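Vascular endothelial growth factor homolog (Orf virus, PDB 2GNN) induces proliferation of endothelial cells as a secreted, disulfide-linked homodimeric growth factor of the PDGF/VEGF family that binds vascular endothelial growth factor receptors. Local coordinates at residues 66-71 and 95-100; 74-79 and 88-93; 26-31 and 45-50. All coordinates share one frame; numbering follows the deposited sequence.

How the interactions relate
Interactions 1 and 2 hold the same two elements, the long antiparallel strands 62-79 and 85-102, and interaction 2 lies farther toward the hairpin's turn, between the segments of interaction 1; their centres lie about 21 Å apart. Interaction 3 joins the antiparallel pair of strands 23-30 and 47-54. Interaction 1 is a surface contact that includes two cysteines of the cystine knot, with a bulged backbone and mostly charged side chains. Interactions 2 and 3 are partly buried, regular in register, and meet through apolar side chains: Met74 CE lies 3.5 Å from Leu50 CD2, and Leu76 packs on Val31. Both also reach the second subunit, interaction 3 through an interchain disulfide.

Interaction 1 of 3, residues 66-71 and 95-100; sequences PTEEVN and HKKCDC. With NAG (2-acetamido-2-deoxy-beta-D-glucopyranose), chain M.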
ATOM      1  N   PRO B  66      13.545   6.407  -3.305  1.00 50.93           N
ATOM      2  CA  PRO B  66      14.228   6.346  -2.017  1.00 52.26           C
ATOM      3  C   PRO B  66      15.574   7.046  -2.002  1.00 56.67           C
ATOM      4  O   PRO B  66      16.356   6.911  -2.944  1.00 60.03           O
ATOM      5  CB  PRO B  66      14.433   4.852  -1.805  1.00 52.23           C
ATOM      6  CG  PRO B  66      14.408   4.266  -3.172  1.00 51.46           C
ATOM      7  CD  PRO B  66      13.429   5.073  -3.926  1.00 49.05           C
ATOM      8  N   THR B  67      15.830   7.790  -0.930  1.00 57.48           N
ATOM      9  CA  THR B  67      17.134   8.370  -0.674  1.00 58.63           C
ATOM     10  C   THR B  67      17.746   7.774   0.596  1.00 60.50           C
ATOM     11  O   THR B  67      18.873   8.100   0.963  1.00 63.23           O
ATOM     12  CB  THR B  67      17.056   9.895  -0.549  1.00 58.11           C
ATOM     13  OG1 THR B  67      16.279  10.239   0.603  1.00 61.06           O
ATOM     14  CG2 THR B  67      16.422  10.499  -1.790  1.00 58.15           C
ATOM     15  N   GLU B  68      16.994   6.901   1.263  1.00 61.50           N
ATOM     16  CA  GLU B  68      17.448   6.223   2.473  1.00 63.06           C
ATOM     17  C   GLU B  68      16.641   4.950   2.660  1.00 64.04           C
ATOM     18  O   GLU B  68      15.404   4.969   2.632  1.00 66.22           O
ATOM     19  CB  GLU B  68      17.306   7.133   3.694  1.00 62.94           C
ATOM     20  CG  GLU B  68      18.117   6.701   4.905  1.00 67.20           C
ATOM     21  CD  GLU B  68      17.855   7.566   6.131  1.00 68.46           C
ATOM     22  OE1 GLU B  68      18.025   8.809   6.057  1.00 74.95           O
ATOM     23  OE2 GLU B  68      17.487   6.991   7.180  1.00 78.00           O
ATOM     24  N   GLU B  69      17.348   3.842   2.835  1.00 64.03           N
ATOM     25  CA  GLU B  69      16.735   2.532   2.954  1.00 65.92           C
ATOM     26  C   GLU B  69      17.167   1.886   4.261  1.00 65.01           C
ATOM     27  O   GLU B  69      18.054   2.389   4.932  1.00 65.82           O
ATOM     28  CB  GLU B  69      17.133   1.653   1.769  1.00 64.77           C
ATOM     29  CG  GLU B  69      16.883   2.289   0.405  1.00 67.94           C
ATOM     30  CD  GLU B  69      17.096   1.322  -0.748  1.00 72.67           C
ATOM     31  OE1 GLU B  69      17.907   0.370  -0.616  1.00 80.72           O
ATOM     32  OE2 GLU B  69      16.445   1.517  -1.798  1.00 83.73           O
ATOM     33  N   VAL B  70      16.526   0.785   4.631  1.00 65.55           N
ATOM     34  CA  VAL B  70      16.946   0.011   5.796  1.00 65.52           C
ATOM     35  C   VAL B  70      16.531  -1.442   5.594  1.00 66.14           C
ATOM     36  O   VAL B  70      15.533  -1.726   4.929  1.00 66.00           O
ATOM     37  CB  VAL B  70      16.402   0.615   7.131  1.00 66.14           C
ATOM     38  CG1 VAL B  70      14.925   0.310   7.318  1.00 66.60           C
ATOM     39  CG2 VAL B  70      17.206   0.129   8.327  1.00 68.09           C
ATOM     40  N   ASN B  71      17.323  -2.365   6.124  1.00 67.34           N
ATOM     41  CA  ASN B  71      16.973  -3.774   6.056  1.00 67.58           C
ATOM     42  C   ASN B  71      16.275  -4.159   7.352  1.00 67.00           C
ATOM     43  O   ASN B  71      16.742  -3.810   8.448  1.00 63.65           O
ATOM     44  CB  ASN B  71      18.202  -4.658   5.816  1.00 68.92           C
ATOM     45  CG  ASN B  71      19.149  -4.086   4.769  1.00 79.08           C
ATOM     46  OD1 ASN B  71      18.804  -4.021   3.582  1.00 77.34           O
ATOM     47  ND2 ASN B  71      20.359  -3.660   5.222  1.00 87.03           N
ATOM     48  N   HIS B  95      11.916   1.668   2.825  1.00 61.63           N
ATOM     49  CA  HIS B  95      12.381   3.011   2.553  1.00 59.25           C
ATOM     50  C   HIS B  95      12.125   3.913   3.755  1.00 62.22           C
ATOM     51  O   HIS B  95      11.018   3.927   4.306  1.00 63.12           O
ATOM     52  CB  HIS B  95      11.710   3.568   1.301  1.00 57.17           C
ATOM     53  CG  HIS B  95      11.964   2.754   0.073  1.00 54.95           C
ATOM     54  ND1 HIS B  95      11.149   2.806  -1.039  1.00 52.15           N
ATOM     55  CD2 HIS B  95      12.932   1.853  -0.213  1.00 52.33           C
ATOM     56  CE1 HIS B  95      11.608   1.978  -1.958  1.00 51.18           C
ATOM     57  NE2 HIS B  95      12.695   1.394  -1.486  1.00 54.02           N
ATOM     58  N   LYS B  96      13.156   4.658   4.158  1.00 63.75           N
ATOM     59  CA  LYS B  96      13.071   5.577   5.299  1.00 63.73           C
ATOM     60  C   LYS B  96      13.009   7.051   4.905  1.00 62.16           C
ATOM     61  O   LYS B  96      12.585   7.892   5.701  1.00 63.57           O
ATOM     62  CB  LYS B  96      14.239   5.358   6.263  1.00 66.03           C
ATOM     63  CG  LYS B  96      13.942   4.384   7.392  1.00 74.21           C
ATOM     64  CD  LYS B  96      14.899   4.625   8.557  1.00 89.66           C
ATOM     65  CE  LYS B  96      14.625   3.675   9.717  1.00 95.69           C
ATOM     66  NZ  LYS B  96      15.643   3.834  10.799  1.00 96.06           N
ATOM     67  N   LYS B  97      13.453   7.366   3.696  1.00 59.08           N
ATOM     68  CA  LYS B  97      13.375   8.730   3.170  1.00 58.01           C
ATOM     69  C   LYS B  97      13.227   8.682   1.666  1.00 56.10           C
ATOM     70  O   LYS B  97      13.693   7.739   1.021  1.00 54.32           O
ATOM     71  CB  LYS B  97      14.607   9.547   3.548  1.00 57.56           C
ATOM     72  CG  LYS B  97      14.346  10.618   4.588  1.00 63.76           C
ATOM     73  CD  LYS B  97      15.367  11.740   4.483  1.00 66.85           C
ATOM     74  CE  LYS B  97      14.750  13.070   4.909  1.00 75.03           C
ATOM     75  NZ  LYS B  97      15.780  14.129   5.115  1.00 71.09           N
ATOM     76  N   CYS B  98      12.577   9.700   1.110  1.00 53.98           N
ATOM     77  CA  CYS B  98      12.220   9.702  -0.307  1.00 52.43           C
ATOM     78  C   CYS B  98      12.339  11.096  -0.853  1.00 49.87           C
ATOM     79  O   CYS B  98      12.294  12.057  -0.095  1.00 50.88           O
ATOM     80  CB  CYS B  98      10.773   9.250  -0.508  1.00 52.52           C
ATOM     81  SG  CYS B  98      10.291   7.758   0.336  1.00 51.90           S
ATOM     82  N   ASP B  99      12.435  11.220  -2.170  1.00 47.14           N
ATOM     83  CA  ASP B  99      12.565  12.546  -2.770  1.00 48.48           C
ATOM     84  C   ASP B  99      12.026  12.551  -4.196  1.00 47.55           C
ATOM     85  O   ASP B  99      11.998  11.519  -4.869  1.00 47.27           O
ATOM     86  CB  ASP B  99      14.038  12.988  -2.727  1.00 47.64           C
ATOM     87  CG  ASP B  99      14.214  14.500  -2.710  1.00 54.84           C
ATOM     88  OD1 ASP B  99      13.236  15.243  -2.474  1.00 62.18           O
ATOM     89  OD2 ASP B  99      15.363  14.948  -2.929  1.00 62.02           O
ATOM     90  N   CYS B 100      11.572  13.716  -4.638  1.00 48.87           N
ATOM     91  CA  CYS B 100      11.164  13.903  -6.025  1.00 51.40           C
ATOM     92  C   CYS B 100      12.373  14.324  -6.878  1.00 53.74           C
ATOM     93  O   CYS B 100      12.837  15.473  -6.824  1.00 53.88           O
ATOM     94  CB  CYS B 100       9.988  14.891  -6.130  1.00 48.92           C
ATOM     95  SG  CYS B 100       8.383  14.162  -5.640  1.00 52.79           S
TER
HETATM   96  C1  NAG M1001      21.419  -3.427   4.249  1.00106.04           C
HETATM   97  C2  NAG M1001      22.042  -2.079   3.838  1.00113.74           C
HETATM   98  C3  NAG M1001      22.782  -2.241   2.504  1.00117.06           C
HETATM   99  C4  NAG M1001      23.878  -3.299   2.658  1.00115.70           C
HETATM  100  C5  NAG M1001      23.272  -4.590   3.225  1.00111.87           C
HETATM  101  C6  NAG M1001      24.369  -5.610   3.512  1.00107.86           C
HETATM  102  C7  NAG M1001      21.240   0.139   4.472  1.00107.30           C
HETATM  103  C8  NAG M1001      21.403   1.394   3.661  1.00106.13           C
HETATM  104  N2  NAG M1001      21.072  -0.991   3.781  1.00110.74           N
HETATM  105  O3  NAG M1001      23.316  -1.013   2.044  1.00121.42           O
HETATM  106  O4  NAG M1001      24.503  -3.548   1.414  1.00116.59           O
HETATM  107  O5  NAG M1001      22.505  -4.340   4.405  1.00108.79           O
HETATM  108  O6  NAG M1001      24.189  -6.743   2.698  1.00100.91           O
HETATM  109  O7  NAG M1001      21.261   0.184   5.707  1.00103.01           O
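Residues 66-71 and 95-100 run antiparallel, with Pro66 facing Cys98, Glu68 facing Lys97 and Glu69 facing His95, so the register slips twice and the ladder is bulged. Thr67 and Glu68 together stand opposite the single residue Lys97, which makes a classic beta bulge: Thr67 N binds Lys97 O at 2.9 Å, coming from above the carbonyl plane, while the bond from Glu68 N to the same oxygen is weak. At the second slip Glu68 O takes two donors from one face of its plane, Lys96 N at 2.7 Å and Lys97 N at 3.3 Å. Pro66 lays CB over the centre of the His95 ring, a CH-pi contact 3.7 Å from the centroid and 9° off the normal. The Glu69 carboxylate runs alongside that ring, the two planes 13° apart, and His95 ND1 is hydrogen-bonded to the backbone of Cys53. Glu68, with CG anti to its N (chi1 -162°), brings OE2 to 3.7 Å from Lys96 CB, but Lys96 NZ stays 5.1 Å from Glu68 OE2. Thr67 CG2 rests on Asp99 CB at 3.6 Å. Cys98 and Cys100 tie the strand to Cys53 and Cys57, disulfides of the cystine knot, and Asn71 ND2 carries an N-linked sugar. The charged groups of Glu68, Lys96 and Lys97 therefore probably act on one another only at longer range, so the join rests mainly on backbone bonds, the CH-pi contact and aliphatic packing.

Interaction 2 of 3, residues 74-79 and 88-93; sequences MELLGA and QRLSFV
Gln88, Met74 and Leu76 carry this part of the long beta hairpin of the PDGF/VEGF cystine-knot fold, where strand 74-79 runs antiparallel to strand 88-93. Two hydrogen-bonded pairs, Met74 with Leu90 and Leu76 with Gln88, flank the non-hydrogen-bonded pair Glu75-Arg89, and all four backbone bonds are short and nearly straight. The axes are strongly twisted, 128° between their directions. Met74, Leu76, Gln88 and Leu90 share one face of the ladder; Glu75 and Arg89 take the other, where the carboxylate reaches the arginine no nearer than its aliphatic part, Glu75 OE2 to Arg89 CG 4.0 Å. The Met74 and Phe92 side chains cross at about a right angle: Met74 CB is 3.7 Å from Phe92 CE1, and SD approaches the ring obliquely, 4.4 Å from the centroid, in a Met-aromatic contact. The methionine gets there with CG anti to the carbonyl carbon (chi1 -64°) and the rest extended. Leu76 sends CD1 to the edge of the same ring, 4.2 Å from Phe92 CZ, and also against Leu90 CD1 at 3.8 Å. His35 meets Phe92 edge-to-face, while Met74 extends the sheet by a parallel ladder to a strand of the second subunit, whose Lys11 and Val16 pack on Met74 and Leu76. Gln88, extended beyond CG, reaches along the hairpin past Gly78, whose CA lies 3.3 Å from Gln88 OE1. That oxygen also accepts from Gln41 NE2, and Gln88 OE1 accepts from Ala79 N at 2.9 Å, the donor tilted 34° from the amide carbonyl plane.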
ATOM      1  N   MET B  74      11.934 -10.103   9.121  1.00 64.84           N
ATOM      2  CA  MET B  74      10.608 -10.563   9.532  1.00 66.26           C
ATOM      3  C   MET B  74      10.537 -12.075   9.653  1.00 64.44           C
ATOM      4  O   MET B  74      11.023 -12.795   8.779  1.00 67.00           O
ATOM      5  CB  MET B  74       9.551 -10.090   8.539  1.00 66.93           C
ATOM      6  CG  MET B  74       9.398  -8.584   8.473  1.00 67.31           C
ATOM      7  SD  MET B  74       8.150  -8.128   7.271  1.00 74.47           S
ATOM      8  CE  MET B  74       8.513  -6.389   7.135  1.00 66.85           C
ATOM      9  N   GLU B  75       9.920 -12.567  10.724  1.00 63.79           N
ATOM     10  CA  GLU B  75       9.650 -13.998  10.822  1.00 65.63           C
ATOM     11  C   GLU B  75       8.347 -14.403  10.121  1.00 64.84           C
ATOM     12  O   GLU B  75       7.280 -13.888  10.438  1.00 68.11           O
ATOM     13  CB  GLU B  75       9.693 -14.491  12.268  1.00 65.66           C
ATOM     14  CG  GLU B  75       9.938 -15.993  12.323  1.00 75.97           C
ATOM     15  CD  GLU B  75      10.414 -16.500  13.665  1.00 86.05           C
ATOM     16  OE1 GLU B  75       9.841 -16.095  14.707  1.00 90.85           O
ATOM     17  OE2 GLU B  75      11.354 -17.333  13.664  1.00 87.75           O
ATOM     18  N   LEU B  76       8.469 -15.305   9.151  1.00 63.40           N
ATOM     19  CA  LEU B  76       7.371 -15.802   8.324  1.00 65.06           C
ATOM     20  C   LEU B  76       7.323 -17.301   8.501  1.00 64.97           C
ATOM     21  O   LEU B  76       8.285 -17.891   8.956  1.00 64.38           O
ATOM     22  CB  LEU B  76       7.680 -15.593   6.845  1.00 66.37           C
ATOM     23  CG  LEU B  76       7.649 -14.238   6.172  1.00 71.13           C
ATOM     24  CD1 LEU B  76       8.254 -14.459   4.849  1.00 84.06           C
ATOM     25  CD2 LEU B  76       6.236 -13.775   5.984  1.00 80.54           C
ATOM     26  N   LEU B  77       6.222 -17.922   8.092  1.00 65.24           N
ATOM     27  CA  LEU B  77       6.177 -19.371   7.991  1.00 62.89           C
ATOM     28  C   LEU B  77       6.492 -19.729   6.563  1.00 61.89           C
ATOM     29  O   LEU B  77       5.802 -19.284   5.642  1.00 62.55           O
ATOM     30  CB  LEU B  77       4.805 -19.936   8.411  1.00 62.59           C
ATOM     31  CG  LEU B  77       4.622 -21.449   8.213  1.00 55.86           C
ATOM     32  CD1 LEU B  77       5.389 -22.249   9.270  1.00 56.20           C
ATOM     33  CD2 LEU B  77       3.151 -21.790   8.250  1.00 56.69           C
ATOM     34  N   GLY B  78       7.550 -20.515   6.378  1.00 62.86           N
ATOM     35  CA  GLY B  78       7.970 -20.920   5.050  1.00 62.09           C
ATOM     36  C   GLY B  78       8.437 -22.352   5.087  1.00 65.06           C
ATOM     37  O   GLY B  78       7.814 -23.190   5.731  1.00 66.16           O
ATOM     38  N   ALA B  79       9.545 -22.630   4.400  1.00 65.23           N
ATOM     39  CA  ALA B  79      10.061 -23.978   4.277  1.00 61.14           C
ATOM     40  C   ALA B  79      11.313 -24.155   5.113  1.00 64.21           C
ATOM     41  O   ALA B  79      12.118 -23.236   5.263  1.00 69.31           O
ATOM     42  CB  ALA B  79      10.335 -24.295   2.833  1.00 57.45           C
ATOM     43  N   GLN B  88      10.965 -19.039   8.955  1.00 60.85           N
ATOM     44  CA  GLN B  88      12.128 -18.437   8.311  1.00 59.14           C
ATOM     45  C   GLN B  88      12.228 -16.975   8.683  1.00 60.09           C
ATOM     46  O   GLN B  88      11.263 -16.244   8.498  1.00 63.23           O
ATOM     47  CB  GLN B  88      11.966 -18.496   6.802  1.00 58.88           C
ATOM     48  CG  GLN B  88      12.150 -19.843   6.201  1.00 55.51           C
ATOM     49  CD  GLN B  88      12.036 -19.782   4.713  1.00 61.86           C
ATOM     50  OE1 GLN B  88      11.028 -20.187   4.137  1.00 64.14           O
ATOM     51  NE2 GLN B  88      13.072 -19.264   4.066  1.00 61.20           N
ATOM     52  N   ARG B  89      13.371 -16.541   9.216  1.00 61.69           N
ATOM     53  CA  ARG B  89      13.648 -15.103   9.313  1.00 62.94           C
ATOM     54  C   ARG B  89      14.218 -14.632   7.979  1.00 62.61           C
ATOM     55  O   ARG B  89      15.250 -15.134   7.535  1.00 64.51           O
ATOM     56  CB  ARG B  89      14.626 -14.762  10.438  1.00 64.11           C
ATOM     57  CG  ARG B  89      14.331 -15.390  11.784  1.00 78.74           C
ATOM     58  CD  ARG B  89      15.327 -16.509  12.088  1.00 93.33           C
ATOM     59  NE  ARG B  89      16.368 -16.099  13.035  1.00 98.30           N
ATOM     60  CZ  ARG B  89      17.561 -16.687  13.165  1.00100.28           C
ATOM     61  NH1 ARG B  89      17.903 -17.718  12.397  1.00 92.29           N
ATOM     62  NH2 ARG B  89      18.424 -16.231  14.068  1.00 99.35           N
ATOM     63  N   LEU B  90      13.544 -13.682   7.340  1.00 62.27           N
ATOM     64  CA  LEU B  90      13.993 -13.140   6.062  1.00 60.78           C
ATOM     65  C   LEU B  90      14.162 -11.626   6.137  1.00 60.92           C
ATOM     66  O   LEU B  90      13.586 -10.981   7.000  1.00 62.77           O
ATOM     67  CB  LEU B  90      13.026 -13.529   4.954  1.00 62.50           C
ATOM     68  CG  LEU B  90      12.891 -15.027   4.663  1.00 67.74           C
ATOM     69  CD1 LEU B  90      11.766 -15.287   3.673  1.00 64.24           C
ATOM     70  CD2 LEU B  90      14.216 -15.641   4.171  1.00 71.15           C
ATOM     71  N   SER B  91      14.971 -11.066   5.242  1.00 60.13           N
ATOM     72  CA  SER B  91      15.324  -9.648   5.269  1.00 57.34           C
ATOM     73  C   SER B  91      14.582  -8.929   4.162  1.00 57.93           C
ATOM     74  O   SER B  91      14.423  -9.470   3.065  1.00 57.58           O
ATOM     75  CB  SER B  91      16.834  -9.488   5.081  1.00 58.53           C
ATOM     76  OG  SER B  91      17.255  -8.134   5.179  1.00 55.14           O
ATOM     77  N   PHE B  92      14.109  -7.720   4.460  1.00 56.89           N
ATOM     78  CA  PHE B  92      13.338  -6.921   3.502  1.00 57.75           C
ATOM     79  C   PHE B  92      13.854  -5.493   3.486  1.00 59.00           C
ATOM     80  O   PHE B  92      14.301  -4.966   4.503  1.00 56.62           O
ATOM     81  CB  PHE B  92      11.840  -6.917   3.863  1.00 60.72           C
ATOM     82  CG  PHE B  92      11.226  -8.288   3.916  1.00 54.87           C
ATOM     83  CD1 PHE B  92      11.352  -9.079   5.059  1.00 58.37           C
ATOM     84  CD2 PHE B  92      10.553  -8.796   2.825  1.00 53.69           C
ATOM     85  CE1 PHE B  92      10.817 -10.359   5.098  1.00 55.40           C
ATOM     86  CE2 PHE B  92      10.012 -10.078   2.860  1.00 52.54           C
ATOM     87  CZ  PHE B  92      10.139 -10.852   4.010  1.00 51.05           C
ATOM     88  N   VAL B  93      13.791  -4.866   2.323  1.00 60.35           N
ATOM     89  CA  VAL B  93      14.205  -3.483   2.193  1.00 62.47           C
ATOM     90  C   VAL B  93      13.002  -2.572   2.463  1.00 63.83           C
ATOM     91  O   VAL B  93      11.965  -2.728   1.827  1.00 62.55           O
ATOM     92  CB  VAL B  93      14.809  -3.218   0.789  1.00 63.11           C
ATOM     93  CG1 VAL B  93      15.237  -1.769   0.647  1.00 62.04           C
ATOM     94  CG2 VAL B  93      16.005  -4.149   0.542  1.00 64.47           C
TER

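Interaction 3 of 3, residues 26-31 and 45-50; sequences PIVVPV and PPCVTL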
ATOM      1  N   PRO B  26       3.080   2.514   3.581  1.00 58.38           N
ATOM      2  CA  PRO B  26       2.896   1.069   3.595  1.00 57.62           C
ATOM      3  C   PRO B  26       2.301   0.594   2.277  1.00 59.64           C
ATOM      4  O   PRO B  26       1.450   1.265   1.686  1.00 61.88           O
ATOM      5  CB  PRO B  26       1.920   0.842   4.752  1.00 56.90           C
ATOM      6  CG  PRO B  26       1.189   2.145   4.913  1.00 55.04           C
ATOM      7  CD  PRO B  26       2.202   3.195   4.558  1.00 59.23           C
ATOM      8  N   ILE B  27       2.779  -0.545   1.808  1.00 58.88           N
ATOM      9  CA  ILE B  27       2.284  -1.142   0.586  1.00 59.40           C
ATOM     10  C   ILE B  27       2.338  -2.650   0.810  1.00 59.44           C
ATOM     11  O   ILE B  27       3.258  -3.158   1.463  1.00 63.85           O
ATOM     12  CB  ILE B  27       3.096  -0.657  -0.677  1.00 62.15           C
ATOM     13  CG1 ILE B  27       2.404  -1.076  -1.975  1.00 67.04           C
ATOM     14  CG2 ILE B  27       4.534  -1.173  -0.671  1.00 60.56           C
ATOM     15  CD1 ILE B  27       2.595  -0.087  -3.125  1.00 79.18           C
ATOM     16  N   VAL B  28       1.324  -3.360   0.325  1.00 59.76           N
ATOM     17  CA  VAL B  28       1.270  -4.809   0.473  1.00 56.73           C
ATOM     18  C   VAL B  28       2.000  -5.399  -0.710  1.00 56.94           C
ATOM     19  O   VAL B  28       1.691  -5.075  -1.856  1.00 57.98           O
ATOM     20  CB  VAL B  28      -0.201  -5.335   0.529  1.00 56.60           C
ATOM     21  CG1 VAL B  28      -0.236  -6.847   0.624  1.00 53.60           C
ATOM     22  CG2 VAL B  28      -0.931  -4.721   1.705  1.00 52.45           C
ATOM     23  N   VAL B  29       2.971  -6.259  -0.425  1.00 57.14           N
ATOM     24  CA  VAL B  29       3.821  -6.856  -1.444  1.00 58.02           C
ATOM     25  C   VAL B  29       3.804  -8.377  -1.257  1.00 56.51           C
ATOM     26  O   VAL B  29       3.828  -8.853  -0.122  1.00 60.45           O
ATOM     27  CB  VAL B  29       5.303  -6.315  -1.324  1.00 57.19           C
ATOM     28  CG1 VAL B  29       6.182  -6.908  -2.395  1.00 65.38           C
ATOM     29  CG2 VAL B  29       5.356  -4.790  -1.436  1.00 55.71           C
ATOM     30  N   PRO B  30       3.749  -9.144  -2.362  1.00 54.74           N
ATOM     31  CA  PRO B  30       3.930 -10.601  -2.286  1.00 54.79           C
ATOM     32  C   PRO B  30       5.343 -10.960  -1.844  1.00 58.28           C
ATOM     33  O   PRO B  30       6.312 -10.456  -2.410  1.00 59.76           O
ATOM     34  CB  PRO B  30       3.711 -11.064  -3.737  1.00 53.73           C
ATOM     35  CG  PRO B  30       3.022  -9.955  -4.411  1.00 53.45           C
ATOM     36  CD  PRO B  30       3.486  -8.697  -3.741  1.00 50.82           C
ATOM     37  N   VAL B  31       5.459 -11.810  -0.832  1.00 60.00           N
ATOM     38  CA  VAL B  31       6.751 -12.208  -0.299  1.00 60.95           C
ATOM     39  C   VAL B  31       7.629 -12.897  -1.361  1.00 64.87           C
ATOM     40  O   VAL B  31       8.845 -12.672  -1.416  1.00 66.33           O
ATOM     41  CB  VAL B  31       6.601 -13.116   0.942  1.00 62.47           C
ATOM     42  CG1 VAL B  31       7.948 -13.636   1.406  1.00 60.42           C
ATOM     43  CG2 VAL B  31       5.934 -12.355   2.075  1.00 59.91           C
ATOM     44  N   PRO B  45       2.279 -15.496   6.146  1.00 58.23           N
ATOM     45  CA  PRO B  45       1.319 -15.063   5.124  1.00 56.58           C
ATOM     46  C   PRO B  45       2.023 -14.891   3.781  1.00 59.61           C
ATOM     47  O   PRO B  45       3.239 -14.690   3.759  1.00 60.39           O
ATOM     48  CB  PRO B  45       0.838 -13.710   5.643  1.00 55.00           C
ATOM     49  CG  PRO B  45       1.893 -13.251   6.589  1.00 56.13           C
ATOM     50  CD  PRO B  45       2.511 -14.464   7.172  1.00 55.13           C
ATOM     51  N   PRO B  46       1.288 -15.011   2.662  1.00 57.05           N
ATOM     52  CA  PRO B  46       1.948 -14.877   1.376  1.00 56.46           C
ATOM     53  C   PRO B  46       2.285 -13.432   1.011  1.00 61.42           C
ATOM     54  O   PRO B  46       2.949 -13.206   0.000  1.00 62.30           O
ATOM     55  CB  PRO B  46       0.918 -15.447   0.401  1.00 59.85           C
ATOM     56  CG  PRO B  46      -0.391 -15.197   1.050  1.00 51.57           C
ATOM     57  CD  PRO B  46      -0.139 -15.330   2.519  1.00 55.34           C
ATOM     58  N   CYS B  47       1.842 -12.475   1.831  1.00 60.81           N
ATOM     59  CA  CYS B  47       2.044 -11.055   1.573  1.00 58.84           C
ATOM     60  C   CYS B  47       2.503 -10.347   2.834  1.00 61.85           C
ATOM     61  O   CYS B  47       2.140 -10.749   3.943  1.00 63.05           O
ATOM     62  CB  CYS B  47       0.758 -10.417   1.037  1.00 59.85           C
ATOM     63  SG  CYS B  47      -0.601 -10.062   2.256  1.00 62.71           S
ATOM     64  N   VAL B  48       3.308  -9.297   2.662  1.00 60.51           N
ATOM     65  CA  VAL B  48       3.740  -8.451   3.779  1.00 59.05           C
ATOM     66  C   VAL B  48       3.533  -6.982   3.464  1.00 59.76           C
ATOM     67  O   VAL B  48       3.495  -6.579   2.295  1.00 60.70           O
ATOM     68  CB  VAL B  48       5.227  -8.655   4.144  1.00 60.25           C
ATOM     69  CG1 VAL B  48       5.425  -9.981   4.884  1.00 61.23           C
ATOM     70  CG2 VAL B  48       6.144  -8.528   2.883  1.00 52.01           C
ATOM     71  N   THR B  49       3.394  -6.188   4.518  1.00 59.23           N
ATOM     72  CA  THR B  49       3.373  -4.741   4.393  1.00 58.28           C
ATOM     73  C   THR B  49       4.792  -4.166   4.582  1.00 58.97           C
ATOM     74  O   THR B  49       5.424  -4.353   5.637  1.00 57.92           O
ATOM     75  CB  THR B  49       2.405  -4.120   5.413  1.00 56.27           C
ATOM     76  OG1 THR B  49       1.143  -4.759   5.295  1.00 59.38           O
ATOM     77  CG2 THR B  49       2.212  -2.649   5.158  1.00 52.46           C
ATOM     78  N   LEU B  50       5.269  -3.462   3.555  1.00 58.66           N
ATOM     79  CA  LEU B  50       6.582  -2.823   3.585  1.00 59.52           C
ATOM     80  C   LEU B  50       6.453  -1.325   3.391  1.00 60.81           C
ATOM     81  O   LEU B  50       5.591  -0.864   2.630  1.00 63.33           O
ATOM     82  CB  LEU B  50       7.466  -3.395   2.477  1.00 60.79           C
ATOM     83  CG  LEU B  50       7.799  -4.882   2.532  1.00 56.61           C
ATOM     84  CD1 LEU B  50       8.624  -5.271   1.332  1.00 58.15           C
ATOM     85  CD2 LEU B  50       8.553  -5.171   3.807  1.00 61.75           C
TER
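This is an antiparallel two-stranded ladder, the partly buried sheet of strands 23-30 and 47-54 of the cystine-knot growth factor, and it sits close to the middle of the chain against the dimer interface. Val28 with Thr49 and Pro30 with Cys47 form the non-hydrogen-bonded pairs; Ile27 with Leu50 and Val29 with Val48 are hydrogen-bonded, with Val29 N reaching Val48 O at 2.8 Å. Beyond the last pair Val31 N still binds Pro46 O at 3.0 Å, carrying the join past the end of the strand. Val29, Val48 and Leu50 lie on one face; there the Val31 side chain crosses that of Val48 at about a right angle, with Val31 CG2 3.7 Å from Val48 CG1, and Leu76 packs on Val31 and Val48 while Met74 and Phe92 cover Leu50. Val28, Cys47 and Thr49 occupy the opposite face, toward the second subunit. Thr49 turns CG2 anti to its backbone N (chi1 -52° for OG1), laying this methyl against Pro26 CB at 3.5 Å, while OG1 is gripped by Gly19 O and Arg25 NH1 of the second subunit. Cys47 is disulfide-bonded to Cys56 of the second subunit, so the ladder carries one end of a covalent dimer link. Val28, with CG1 anti to its own N, sets that methyl 3.6 Å from Cys47 SG.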